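Local coordinates for tudor and KH domain-containing protein homolog (Bombyx mori, PDB 5VQH) that takes part in primary piRNA biogenesis that silences transposons in the male germline, its Tudor domain binding symmetrically methylated Siwi and Ago3, at residues S34-L48 with R136-G148. Sequence-based numbering, arbitrary orientation. Where two conformers were deposited one is given.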
loop_
_atom_site.group_PDB
_atom_site.type_symbol
_atom_site.label_atom_id
_atom_site.label_comp_id
_atom_site.label_asym_id
_atom_site.label_seq_id
_atom_site.Cartn_x
_atom_site.Cartn_y
_atom_site.Cartn_z
ATOM N N SER A 34 0.977 -12.703 -0.152
ATOM C CA SER A 34 -0.390 -12.764 0.294
ATOM C C SER A 34 -0.990 -11.382 0.565
ATOM O O SER A 34 -2.153 -11.293 0.835
ATOM C CB SER A 34 -0.475 -13.660 1.536
ATOM O OG SER A 34 -0.134 -15.003 1.183
ATOM N N ARG A 35 -0.193 -10.324 0.491
ATOM C CA ARG A 35 -0.607 -9.015 0.940
ATOM C C ARG A 35 0.321 -7.952 0.394
ATOM O O ARG A 35 1.403 -7.689 0.960
ATOM C CB ARG A 35 -0.602 -8.943 2.461
ATOM C CG ARG A 35 -1.420 -7.813 3.086
ATOM C CD ARG A 35 -1.439 -7.977 4.600
ATOM N NE ARG A 35 -1.438 -6.707 5.329
ATOM C CZ ARG A 35 -2.536 -6.021 5.661
ATOM N NH1 ARG A 35 -3.751 -6.458 5.304
ATOM N NH2 ARG A 35 -2.423 -4.878 6.344
ATOM N N PHE A 36 -0.113 -7.332 -0.704
ATOM C CA PHE A 36 0.613 -6.220 -1.295
ATOM C C PHE A 36 -0.338 -5.176 -1.853
ATOM O O PHE A 36 -1.541 -5.368 -1.826
ATOM C CB PHE A 36 1.617 -6.721 -2.333
ATOM C CG PHE A 36 1.017 -7.461 -3.444
ATOM C CD1 PHE A 36 0.764 -6.819 -4.638
ATOM C CD2 PHE A 36 0.738 -8.816 -3.318
ATOM C CE1 PHE A 36 0.204 -7.503 -5.701
ATOM C CE2 PHE A 36 0.149 -9.524 -4.366
ATOM C CZ PHE A 36 -0.118 -8.852 -5.569
ATOM N N TRP A 37 0.217 -4.062 -2.307
ATOM C CA TRP A 37 -0.532 -2.914 -2.746
ATOM C C TRP A 37 -0.140 -2.503 -4.177
ATOM O O TRP A 37 1.022 -2.455 -4.537
ATOM C CB TRP A 37 -0.356 -1.776 -1.709
ATOM C CG TRP A 37 -1.070 -2.135 -0.363
ATOM C CD1 TRP A 37 -2.371 -1.864 -0.025
ATOM C CD2 TRP A 37 -0.523 -2.829 0.751
ATOM N NE1 TRP A 37 -2.651 -2.362 1.213
ATOM C CE2 TRP A 37 -1.534 -2.958 1.703
ATOM C CE3 TRP A 37 0.733 -3.340 1.044
ATOM C CZ2 TRP A 37 -1.326 -3.586 2.912
ATOM C CZ3 TRP A 37 0.933 -3.973 2.227
ATOM C CH2 TRP A 37 -0.068 -4.081 3.159
ATOM N N VAL A 38 -1.122 -2.254 -5.028
ATOM C CA VAL A 38 -0.827 -1.728 -6.355
ATOM C C VAL A 38 -1.458 -0.360 -6.554
ATOM O O VAL A 38 -2.402 -0.006 -5.861
ATOM C CB VAL A 38 -1.248 -2.680 -7.486
ATOM C CG1 VAL A 38 -0.749 -4.072 -7.201
ATOM C CG2 VAL A 38 -2.742 -2.763 -7.618
ATOM N N GLN A 39 -0.871 0.400 -7.474
ATOM C CA GLN A 39 -1.410 1.648 -7.983
ATOM C C GLN A 39 -1.683 1.448 -9.460
ATOM O O GLN A 39 -0.935 0.758 -10.144
ATOM C CB GLN A 39 -0.403 2.762 -7.833
ATOM C CG GLN A 39 0.081 2.969 -6.418
ATOM C CD GLN A 39 1.401 3.678 -6.388
ATOM O OE1 GLN A 39 2.284 3.419 -7.215
ATOM N NE2 GLN A 39 1.557 4.567 -5.439
ATOM N N PHE A 40 -2.772 2.017 -9.944
ATOM C CA PHE A 40 -3.198 1.839 -11.340
ATOM C C PHE A 40 -2.409 2.828 -12.162
ATOM O O PHE A 40 -2.194 3.973 -11.737
ATOM C CB PHE A 40 -4.696 2.068 -11.469
ATOM C CG PHE A 40 -5.535 0.921 -10.956
ATOM C CD1 PHE A 40 -5.039 0.006 -10.056
ATOM C CD2 PHE A 40 -6.820 0.767 -11.371
ATOM C CE1 PHE A 40 -5.815 -1.039 -9.596
ATOM C CE2 PHE A 40 -7.605 -0.282 -10.915
ATOM C CZ PHE A 40 -7.103 -1.179 -10.029
ATOM N N VAL A 41 -1.903 2.355 -13.293
ATOM C CA VAL A 41 -1.127 3.183 -14.183
ATOM C C VAL A 41 -2.099 4.057 -14.885
ATOM O O VAL A 41 -3.111 3.576 -15.408
ATOM C CB VAL A 41 -0.414 2.371 -15.247
ATOM C CG1 VAL A 41 0.272 3.300 -16.217
ATOM C CG2 VAL A 41 0.632 1.457 -14.613
ATOM N N GLY A 42 -1.811 5.348 -14.898
ATOM C CA GLY A 42 -2.739 6.298 -15.466
ATOM C C GLY A 42 -2.585 7.664 -14.882
ATOM O O GLY A 42 -1.634 7.902 -14.140
ATOM N N PRO A 43 -3.522 8.573 -15.217
ATOM C CA PRO A 43 -3.318 9.993 -14.941
ATOM C C PRO A 43 -3.301 10.385 -13.459
ATOM O O PRO A 43 -2.737 11.445 -13.123
ATOM C CB PRO A 43 -4.460 10.678 -15.711
ATOM C CG PRO A 43 -5.508 9.645 -15.807
ATOM C CD PRO A 43 -4.771 8.354 -15.975
ATOM N N GLN A 44 -3.863 9.549 -12.580
ATOM C CA GLN A 44 -3.796 9.845 -11.149
ATOM C C GLN A 44 -2.386 9.652 -10.553
ATOM O O GLN A 44 -2.097 10.126 -9.465
ATOM C CB GLN A 44 -4.825 9.044 -10.380
ATOM C CG GLN A 44 -6.225 9.615 -10.527
ATOM C CD GLN A 44 -7.307 8.779 -9.886
ATOM O OE1 GLN A 44 -7.032 7.822 -9.162
ATOM N NE2 GLN A 44 -8.566 9.132 -10.166
ATOM N N VAL A 45 -1.483 9.003 -11.271
ATOM C CA VAL A 45 -0.144 8.853 -10.766
ATOM C C VAL A 45 0.529 10.212 -10.759
ATOM O O VAL A 45 1.176 10.588 -9.796
ATOM C CB VAL A 45 0.647 7.829 -11.586
ATOM C CG1 VAL A 45 2.113 7.810 -11.167
ATOM C CG2 VAL A 45 0.040 6.426 -11.413
ATOM N N ALA A 46 0.363 10.964 -11.835
ATOM C CA ALA A 46 0.979 12.278 -11.955
ATOM C C ALA A 46 0.264 13.248 -11.015
ATOM O O ALA A 46 0.877 14.151 -10.466
ATOM C CB ALA A 46 0.898 12.756 -13.393
ATOM N N GLN A 47 -1.036 13.059 -10.827
ATOM C CA GLN A 47 -1.756 13.818 -9.829
ATOM C C GLN A 47 -1.188 13.546 -8.421
ATOM O O GLN A 47 -1.019 14.480 -7.625
ATOM C CB GLN A 47 -3.235 13.528 -9.898
ATOM C CG GLN A 47 -3.931 14.125 -11.103
ATOM C CD GLN A 47 -5.426 13.862 -11.054
ATOM O OE1 GLN A 47 -5.870 12.719 -11.065
ATOM N NE2 GLN A 47 -6.206 14.911 -10.982
ATOM N N LEU A 48 -0.849 12.282 -8.154
ATOM C CA LEU A 48 -0.197 11.879 -6.911
ATOM C C LEU A 48 1.123 12.538 -6.748
ATOM O O LEU A 48 1.347 13.181 -5.731
ATOM C CB LEU A 48 -0.017 10.358 -6.825
ATOM C CG LEU A 48 0.696 9.793 -5.584
ATOM C CD1 LEU A 48 0.002 10.155 -4.269
ATOM C CD2 LEU A 48 0.802 8.287 -5.699
ATOM N N ARG A 136 -9.078 15.145 -1.887
ATOM C CA ARG A 136 -9.783 15.021 -3.130
ATOM C C ARG A 136 -9.328 13.825 -3.938
ATOM O O ARG A 136 -10.139 13.053 -4.381
ATOM C CB ARG A 136 -9.615 16.268 -3.981
ATOM C CG ARG A 136 -10.429 17.457 -3.514
ATOM C CD ARG A 136 -10.068 18.656 -4.375
ATOM N NE ARG A 136 -10.551 19.918 -3.819
ATOM C CZ ARG A 136 -10.087 21.120 -4.164
ATOM N NH1 ARG A 136 -9.107 21.244 -5.061
ATOM N NH2 ARG A 136 -10.598 22.211 -3.596
ATOM N N LEU A 137 -8.031 13.686 -4.148
ATOM C CA LEU A 137 -7.562 12.591 -4.963
ATOM C C LEU A 137 -7.774 11.233 -4.270
ATOM O O LEU A 137 -7.527 11.060 -3.081
ATOM C CB LEU A 137 -6.110 12.811 -5.332
ATOM C CG LEU A 137 -5.423 11.645 -6.041
ATOM C CD1 LEU A 137 -5.975 11.530 -7.439
ATOM C CD2 LEU A 137 -3.916 11.846 -6.085
ATOM N N ARG A 138 -8.257 10.275 -5.034
ATOM C CA ARG A 138 -8.596 8.950 -4.516
ATOM C C ARG A 138 -7.365 8.350 -3.842
ATOM O O ARG A 138 -6.217 8.629 -4.223
ATOM C CB ARG A 138 -9.107 8.062 -5.685
ATOM C CG ARG A 138 -9.365 6.600 -5.354
ATOM C CD ARG A 138 -9.774 5.829 -6.610
ATOM N NE ARG A 138 -8.697 5.828 -7.617
ATOM C CZ ARG A 138 -7.822 4.845 -7.762
ATOM N NH1 ARG A 138 -7.880 3.770 -6.967
ATOM N NH2 ARG A 138 -6.880 4.932 -8.687
ATOM N N PHE A 139 -7.582 7.532 -2.827
ATOM C CA PHE A 139 -6.430 6.883 -2.194
ATOM C C PHE A 139 -5.861 5.833 -3.155
ATOM O O PHE A 139 -6.559 4.920 -3.564
ATOM C CB PHE A 139 -6.822 6.280 -0.851
ATOM C CG PHE A 139 -7.234 7.306 0.179
ATOM C CD1 PHE A 139 -6.550 8.502 0.309
ATOM C CD2 PHE A 139 -8.287 7.050 1.043
ATOM C CE1 PHE A 139 -6.930 9.425 1.257
ATOM C CE2 PHE A 139 -8.667 7.962 2.013
ATOM C CZ PHE A 139 -7.982 9.159 2.124
ATOM N N GLN A 140 -4.608 6.005 -3.534
ATOM C CA GLN A 140 -4.032 5.287 -4.675
ATOM C C GLN A 140 -3.682 3.828 -4.467
ATOM O O GLN A 140 -3.580 3.102 -5.477
ATOM C CB GLN A 140 -2.774 5.994 -5.179
ATOM C CG GLN A 140 -3.010 7.284 -5.934
ATOM C CD GLN A 140 -3.919 7.085 -7.117
ATOM O OE1 GLN A 140 -3.554 6.460 -8.103
ATOM N NE2 GLN A 140 -5.131 7.551 -6.997
ATOM N N ALA A 141 -3.532 3.376 -3.212
ATOM C CA ALA A 141 -3.067 1.980 -2.941
ATOM C C ALA A 141 -4.203 0.991 -2.823
ATOM O O ALA A 141 -5.041 1.210 -1.999
ATOM C CB ALA A 141 -2.228 1.932 -1.672
ATOM N N MET A 142 -4.234 -0.055 -3.662
ATOM C CA MET A 142 -5.248 -1.109 -3.612
ATOM C C MET A 142 -4.614 -2.398 -3.063
ATOM O O MET A 142 -3.666 -2.918 -3.645
ATOM C CB MET A 142 -5.813 -1.374 -5.020
ATOM C CG MET A 142 -6.143 -0.129 -5.860
ATOM S SD MET A 142 -6.994 1.125 -4.889
ATOM C CE MET A 142 -8.391 0.157 -4.306
ATOM N N GLU A 143 -5.117 -2.917 -1.953
ATOM C CA GLU A 143 -4.603 -4.189 -1.441
ATOM C C GLU A 143 -4.832 -5.364 -2.419
ATOM O O GLU A 143 -5.889 -5.501 -2.970
ATOM C CB GLU A 143 -5.260 -4.511 -0.108
ATOM C CG GLU A 143 -4.405 -5.389 0.786
ATOM C CD GLU A 143 -5.193 -5.906 1.961
ATOM O OE1 GLU A 143 -5.892 -5.100 2.578
ATOM O OE2 GLU A 143 -5.132 -7.109 2.260
ATOM N N CYS A 144 -3.847 -6.225 -2.607
ATOM C CA CYS A 144 -4.054 -7.438 -3.376
ATOM C C CYS A 144 -3.364 -8.649 -2.746
ATOM O O CYS A 144 -2.643 -8.561 -1.764
ATOM C CB CYS A 144 -3.490 -7.273 -4.775
ATOM S SG CYS A 144 -4.008 -5.830 -5.730
ATOM N N PHE A 145 -3.613 -9.804 -3.339
ATOM C CA PHE A 145 -2.817 -10.979 -3.060
ATOM C C PHE A 145 -2.634 -11.711 -4.361
ATOM O O PHE A 145 -3.329 -11.437 -5.315
ATOM C CB PHE A 145 -3.486 -11.853 -1.993
ATOM C CG PHE A 145 -4.718 -12.545 -2.452
ATOM C CD1 PHE A 145 -4.652 -13.834 -2.957
ATOM C CD2 PHE A 145 -5.941 -11.927 -2.376
ATOM C CE1 PHE A 145 -5.798 -14.484 -3.391
ATOM C CE2 PHE A 145 -7.085 -12.566 -2.822
ATOM C CZ PHE A 145 -7.019 -13.844 -3.323
ATOM N N LEU A 146 -1.678 -12.626 -4.392
ATOM C CA LEU A 146 -1.252 -13.236 -5.643
ATOM C C LEU A 146 -2.055 -14.484 -5.789
ATOM O O LEU A 146 -2.135 -15.247 -4.869
ATOM C CB LEU A 146 0.232 -13.560 -5.605
ATOM C CG LEU A 146 0.849 -13.611 -7.001
ATOM C CD1 LEU A 146 1.085 -12.222 -7.569
ATOM C CD2 LEU A 146 2.163 -14.365 -6.978
ATOM N N ALA A 147 -2.661 -14.696 -6.939
ATOM C CA ALA A 147 -3.513 -15.837 -7.100
ATOM C C ALA A 147 -2.716 -17.044 -7.482
ATOM O O ALA A 147 -1.650 -16.954 -8.081
ATOM C CB ALA A 147 -4.590 -15.565 -8.133
ATOM N N GLY A 148 -3.231 -18.186 -7.090
ATOM C CA GLY A 148 -2.725 -19.444 -7.592
ATOM C C GLY A 148 -1.462 -19.951 -6.931
ATOM O O GLY A 148 -0.883 -20.929 -7.404
HETATM O O HOH W 1 -4.372 -9.596 1.004
HETATM O O HOH W 2 -4.242 3.757 -7.797
HETATM O O HOH W 3 -4.032 5.473 -10.801
#
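F36 and V38 pair with C144 and M142 as antiparallel neighbours, a worked example of how parts of the chain that precede and follow the Tudor barrel in sequence are joined in the second sheet of an extended Tudor domain: strands 35-40 and 142-146 lie side by side in the sheet outside the five-stranded barrel, and the intervening chain includes that barrel. Four backbone hydrogen bonds link them, two between F36 and C144 and two between V38 and M142. The shortest runs from C144 N to F36 O, 2.6 Å.

Apolar contacts differ on the two faces. On the side of F36, V38 and C144, CB of C144 lies over one face of the F36 ring, offset toward its rim, a CH-pi contact 4.1 Å from the ring centroid, while SG turns to CG2 of V38 at 3.8 Å; I212 of strand 207-217 packs against both F36 and C144. On the other face, W37 and E143 run alongside, with NE1 of W37 3.5 Å from CG of E143. Beyond the strands, L137 CD1 rests on Q44 CG.

R35 leaves the strand pointing away from its partner, and a bend at chi3 (145°) brings its guanidinium back to E143, where NH1 forms a long salt bridge of 3.4 Å to OE2. CZ2 of W37 covers one face of the guanidinium near its rim, and water 1 links E143 OE2 to S34 O.

Q39 reaches D115 O, near the dimethylarginine pocket. Polar side chains also join the start of helix 43-59 to the chain leaving the barrel. Q140 NE2 bridges R138 O and Q44 OE1. Q44 OE1 accepts three bonds: Q140 NE2 approaches at 2.9 Å, tilted from the carbonyl plane, while R138 grips the same oxygen side-on through NH2 and through NE, the latter on a lone pair at 3.0 Å.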